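Local structure of sensory box/GGDEF family protein (Caulobacter crescentus, 4YME) at residues L54-R66 / M109-M123. The protein is a membrane-bound sensory protein that probably makes, breaks down or senses cyclic di-GMP, the piece described here being its GGDEF domain. Numbering follows the deposited sequence. Where two conformers were deposited one is given.
Sequences LAGDALLVETARR and MLAAPVPFDGQELAM
Arg66 reaches Met109 O, Ala112 O and Pro113 O because its chain leaves the helix with CG anti to the carbonyl carbon (chi1 -63°) and then runs extended from CG to NE. NH1 donates a hydrogen bond to Ala112 O (2.8 Å, N-H...O 155°), close to the guanidinium plane, and another to Met109 O, which lies tilted from that plane. NH2 shares Ala112 O, giving an end-on grip by two nitrogens on one oxygen, and hydrogen-bonds to Pro113 O from above that carbonyl's plane. Glu62 OE2 fixes the rotation of the group by accepting from Arg66 NE at 2.8 Å on its anti side, while Arg65 clasps the same carboxylate side-on. In the conformer described, CE of selenomethionine Met123 sits over one guanidinium face, toward the rim, 3.5 Å from Arg66 NH1. Were Arg66 replaced by an alanine, the carbonyls of Met109, Ala112 and Pro113 would probably lose these donors and Glu62 one of its charged partners. Toward the hairpin, Leu59 CD2 packs against Val114 CG1 and also meets Met123 SE. Phe116, its CG anti to the backbone N, lays a ring face on Ala55: CA stands 3.8 Å from the ring centroid, 17° off the normal, a CH-pi contact, while Ala58 CB touches CD1. Leu41 and Ala47 also touch Leu59, continuing the packing toward the central sheet and helix 44-51. The contact thus joins helix 53-70 to a two-stranded beta hairpin, 114-116 with 119-121, closed by a type I' turn and lying beside the four-stranded antiparallel sheet of the ferredoxin-like GGDEF domain.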
loop_
_atom_site.group_PDB
_atom_site.type_symbol
_atom_site.label_atom_id
_atom_site.label_comp_id
_atom_site.label_asym_id
_atom_site.label_seq_id
_atom_site.Cartn_x
_atom_site.Cartn_y
_atom_site.Cartn_z
ATOM N N LEU A 54 10.116 18.792 -0.832
ATOM C CA LEU A 54 8.791 19.087 -1.366
ATOM C C LEU A 54 8.484 18.223 -2.605
ATOM O O LEU A 54 7.308 17.934 -2.885
ATOM C CB LEU A 54 8.599 20.575 -1.682
ATOM C CG LEU A 54 8.711 21.422 -0.413
ATOM C CD1 LEU A 54 8.842 22.915 -0.780
ATOM C CD2 LEU A 54 7.572 21.173 0.547
ATOM N N ALA A 55 9.516 17.772 -3.316
ATOM C CA ALA A 55 9.298 16.873 -4.466
ATOM C C ALA A 55 8.862 15.490 -3.980
ATOM O O ALA A 55 7.910 14.907 -4.534
ATOM C CB ALA A 55 10.553 16.725 -5.288
ATOM N N GLY A 56 9.585 14.960 -3.026
ATOM C CA GLY A 56 9.175 13.659 -2.451
ATOM C C GLY A 56 7.778 13.755 -1.865
ATOM O O GLY A 56 6.944 12.839 -2.067
ATOM N N ASP A 57 7.447 14.862 -1.224
ATOM C CA ASP A 57 6.080 15.052 -0.701
ATOM C C ASP A 57 5.009 15.010 -1.780
ATOM O O ASP A 57 3.943 14.425 -1.592
ATOM C CB ASP A 57 5.983 16.325 0.150
ATOM C CG ASP A 57 6.721 16.217 1.447
ATOM O OD1 ASP A 57 7.284 15.149 1.806
ATOM O OD2 ASP A 57 6.774 17.281 2.139
ATOM N N ALA A 58 5.293 15.611 -2.921
ATOM C CA ALA A 58 4.389 15.639 -4.042
ATOM C C ALA A 58 4.153 14.180 -4.496
ATOM O O ALA A 58 3.028 13.854 -4.856
ATOM C CB ALA A 58 5.015 16.478 -5.189
ATOM N N LEU A 59 5.205 13.356 -4.470
ATOM C CA LEU A 59 5.062 11.937 -4.829
ATOM C C LEU A 59 4.098 11.268 -3.888
ATOM O O LEU A 59 3.264 10.457 -4.317
ATOM C CB LEU A 59 6.379 11.132 -4.838
ATOM C CG LEU A 59 7.437 11.504 -5.875
ATOM C CD1 LEU A 59 8.652 10.617 -5.682
ATOM C CD2 LEU A 59 6.948 11.414 -7.258
ATOM N N LEU A 60 4.280 11.566 -2.597
ATOM C CA LEU A 60 3.418 10.926 -1.571
ATOM C C LEU A 60 1.964 11.309 -1.733
ATOM O O LEU A 60 1.062 10.478 -1.643
ATOM C CB LEU A 60 3.945 11.163 -0.164
ATOM C CG LEU A 60 5.405 10.737 0.081
ATOM C CD1 LEU A 60 5.842 11.081 1.477
ATOM C CD2 LEU A 60 5.572 9.255 -0.184
ATOM N N VAL A 61 1.714 12.590 -1.964
ATOM C CA VAL A 61 0.363 13.130 -2.117
ATOM C C VAL A 61 -0.310 12.556 -3.340
ATOM O O VAL A 61 -1.468 12.147 -3.300
ATOM C CB VAL A 61 0.432 14.678 -2.176
ATOM C CG1 VAL A 61 -0.851 15.256 -2.670
ATOM C CG2 VAL A 61 0.748 15.174 -0.738
ATOM N N GLU A 62 0.440 12.438 -4.428
ATOM C CA GLU A 62 -0.169 11.899 -5.643
ATOM C C GLU A 62 -0.397 10.380 -5.493
ATOM O O GLU A 62 -1.403 9.877 -5.957
ATOM C CB GLU A 62 0.712 12.193 -6.833
ATOM C CG GLU A 62 0.210 11.618 -8.139
ATOM C CD GLU A 62 -1.084 12.109 -8.625
ATOM O OE1 GLU A 62 -1.665 13.093 -8.108
ATOM O OE2 GLU A 62 -1.694 11.472 -9.515
ATOM N N THR A 63 0.521 9.666 -4.851
ATOM C CA THR A 63 0.326 8.220 -4.604
ATOM C C THR A 63 -0.961 8.037 -3.842
ATOM O O THR A 63 -1.752 7.179 -4.165
ATOM C CB THR A 63 1.509 7.642 -3.821
ATOM O OG1 THR A 63 2.695 7.740 -4.661
ATOM C CG2 THR A 63 1.311 6.178 -3.458
ATOM N N ALA A 64 -1.146 8.837 -2.783
ATOM C CA ALA A 64 -2.344 8.731 -1.971
ATOM C C ALA A 64 -3.597 9.037 -2.743
ATOM O O ALA A 64 -4.605 8.363 -2.559
ATOM C CB ALA A 64 -2.225 9.619 -0.796
ATOM N N ARG A 65 -3.555 10.069 -3.572
ATOM C CA ARG A 65 -4.707 10.382 -4.420
ATOM C C ARG A 65 -5.090 9.211 -5.326
ATOM O O ARG A 65 -6.269 8.840 -5.404
ATOM C CB ARG A 65 -4.433 11.638 -5.260
ATOM C CG ARG A 65 -5.639 12.052 -6.079
ATOM C CD ARG A 65 -5.282 13.047 -7.130
ATOM N NE ARG A 65 -4.536 12.431 -8.243
ATOM C CZ ARG A 65 -5.084 11.684 -9.202
ATOM N NH1 ARG A 65 -6.382 11.410 -9.223
ATOM N NH2 ARG A 65 -4.317 11.181 -10.145
ATOM N N ARG A 66 -4.087 8.580 -5.957
ATOM C CA ARG A 66 -4.291 7.421 -6.795
ATOM C C ARG A 66 -4.853 6.249 -5.992
ATOM O O ARG A 66 -5.828 5.587 -6.385
ATOM C CB ARG A 66 -3.014 7.049 -7.554
ATOM C CG ARG A 66 -2.586 8.143 -8.514
ATOM C CD ARG A 66 -1.348 7.743 -9.349
ATOM N NE ARG A 66 -0.775 8.877 -10.049
ATOM C CZ ARG A 66 0.350 8.850 -10.734
ATOM N NH1 ARG A 66 0.994 7.699 -10.931
ATOM N NH2 ARG A 66 0.795 9.981 -11.276
HETATM N N MSE A 109 -1.214 1.739 -11.907
HETATM C CA MSE A 109 -1.651 3.093 -11.578
HETATM C C MSE A 109 -0.534 3.945 -11.004
HETATM O O MSE A 109 -0.540 5.151 -11.197
HETATM C CB MSE A 109 -2.847 3.071 -10.663
HETATM C CG MSE A 109 -2.549 2.789 -9.207
HETATM SE SE MSE A 109 -4.176 2.860 -8.086
HETATM C CE MSE A 109 -5.363 2.175 -9.552
ATOM N N LEU A 110 0.427 3.335 -10.325
ATOM C CA LEU A 110 1.558 4.062 -9.751
ATOM C C LEU A 110 2.737 4.268 -10.677
ATOM O O LEU A 110 3.773 4.785 -10.280
ATOM C CB LEU A 110 1.988 3.407 -8.444
ATOM C CG LEU A 110 0.950 3.334 -7.313
ATOM C CD1 LEU A 110 1.513 2.690 -6.029
ATOM C CD2 LEU A 110 0.384 4.759 -7.019
ATOM N N ALA A 111 2.605 3.831 -11.921
ATOM C CA ALA A 111 3.695 3.914 -12.840
ATOM C C ALA A 111 3.840 5.309 -13.455
ATOM O O ALA A 111 4.964 5.715 -13.794
ATOM C CB ALA A 111 3.511 2.874 -13.923
ATOM N N ALA A 112 2.746 6.049 -13.637
ATOM C CA ALA A 112 2.814 7.325 -14.407
ATOM C C ALA A 112 3.491 8.395 -13.634
ATOM O O ALA A 112 3.282 8.462 -12.432
ATOM C CB ALA A 112 1.449 7.816 -14.785
ATOM N N PRO A 113 4.293 9.242 -14.255
ATOM C CA PRO A 113 4.981 10.302 -13.484
ATOM C C PRO A 113 4.039 11.327 -12.861
ATOM O O PRO A 113 2.872 11.361 -13.219
ATOM C CB PRO A 113 5.896 10.991 -14.520
ATOM C CG PRO A 113 5.499 10.421 -15.820
ATOM C CD PRO A 113 4.758 9.199 -15.655
ATOM N N VAL A 114 4.590 12.186 -12.023
ATOM C CA VAL A 114 3.775 13.255 -11.426
ATOM C C VAL A 114 4.360 14.599 -11.713
ATOM O O VAL A 114 5.544 14.817 -11.579
ATOM C CB VAL A 114 3.545 13.057 -9.929
ATOM C CG1 VAL A 114 4.760 13.068 -9.181
ATOM C CG2 VAL A 114 2.573 14.144 -9.364
ATOM N N PRO A 115 3.482 15.548 -12.139
ATOM C CA PRO A 115 4.018 16.886 -12.384
ATOM C C PRO A 115 4.417 17.576 -11.097
ATOM O O PRO A 115 3.737 17.421 -10.094
ATOM C CB PRO A 115 2.861 17.657 -13.052
ATOM C CG PRO A 115 1.717 16.776 -13.044
ATOM C CD PRO A 115 2.042 15.470 -12.440
ATOM N N PHE A 116 5.531 18.277 -11.137
ATOM C CA PHE A 116 6.030 19.042 -10.008
ATOM C C PHE A 116 6.867 20.212 -10.490
ATOM O O PHE A 116 7.882 19.992 -11.127
ATOM C CB PHE A 116 6.895 18.168 -9.135
ATOM C CG PHE A 116 7.449 18.868 -7.937
ATOM C CD1 PHE A 116 6.625 19.215 -6.884
ATOM C CD2 PHE A 116 8.776 19.207 -7.879
ATOM C CE1 PHE A 116 7.137 19.877 -5.784
ATOM C CE2 PHE A 116 9.289 19.850 -6.808
ATOM C CZ PHE A 116 8.460 20.210 -5.752
ATOM N N ASP A 117 6.456 21.441 -10.134
ATOM C CA ASP A 117 7.320 22.651 -10.316
ATOM C C ASP A 117 7.765 22.767 -11.793
ATOM O O ASP A 117 8.954 22.972 -12.101
ATOM C CB ASP A 117 8.526 22.571 -9.339
ATOM C CG ASP A 117 9.380 23.866 -9.277
ATOM O OD1 ASP A 117 8.840 24.982 -9.454
ATOM O OD2 ASP A 117 10.614 23.747 -9.051
ATOM N N GLY A 118 6.803 22.535 -12.689
ATOM C CA GLY A 118 7.063 22.505 -14.132
ATOM C C GLY A 118 7.938 21.385 -14.683
ATOM O O GLY A 118 8.357 21.454 -15.831
ATOM N N GLN A 119 8.238 20.366 -13.868
ATOM C CA GLN A 119 8.936 19.167 -14.314
ATOM C C GLN A 119 8.019 17.960 -14.043
ATOM O O GLN A 119 6.882 18.096 -13.570
ATOM C CB GLN A 119 10.254 18.991 -13.562
ATOM C CG GLN A 119 11.175 20.227 -13.570
ATOM C CD GLN A 119 11.888 20.455 -12.238
ATOM O OE1 GLN A 119 11.389 20.067 -11.158
ATOM N NE2 GLN A 119 13.058 21.100 -12.302
ATOM N N GLU A 120 8.499 16.791 -14.432
ATOM C CA GLU A 120 7.844 15.531 -14.072
ATOM C C GLU A 120 8.786 14.703 -13.251
ATOM O O GLU A 120 9.959 14.591 -13.537
ATOM C CB GLU A 120 7.399 14.770 -15.301
ATOM C CG GLU A 120 6.169 15.395 -15.926
ATOM C CD GLU A 120 5.551 14.531 -16.974
ATOM O OE1 GLU A 120 6.283 13.802 -17.683
ATOM O OE2 GLU A 120 4.314 14.579 -17.102
ATOM N N LEU A 121 8.244 14.121 -12.190
ATOM C CA LEU A 121 8.969 13.280 -11.278
ATOM C C LEU A 121 8.622 11.815 -11.553
ATOM O O LEU A 121 7.434 11.457 -11.780
ATOM C CB LEU A 121 8.600 13.614 -9.864
ATOM C CG LEU A 121 8.865 15.041 -9.394
ATOM C CD1 LEU A 121 8.348 15.102 -7.967
ATOM C CD2 LEU A 121 10.296 15.335 -9.450
ATOM N N ALA A 122 9.684 10.998 -11.617
ATOM C CA ALA A 122 9.560 9.539 -11.822
ATOM C C ALA A 122 8.829 8.864 -10.690
ATOM O O ALA A 122 9.111 9.023 -9.501
ATOM C CB ALA A 122 10.903 8.943 -11.980
HETATM N N MSE A 123 7.781 8.144 -11.084
HETATM C CA MSE A 123 7.032 7.327 -10.114
HETATM C C MSE A 123 7.500 5.865 -10.386
HETATM O O MSE A 123 8.661 5.643 -10.711
HETATM C CB MSE A 123 5.508 7.604 -10.159
HETATM C CG MSE A 123 5.013 8.977 -9.658
HETATM SE SE MSE A 123 4.238 9.176 -7.821
HETATM C CE MSE A 123 2.739 7.950 -7.958
#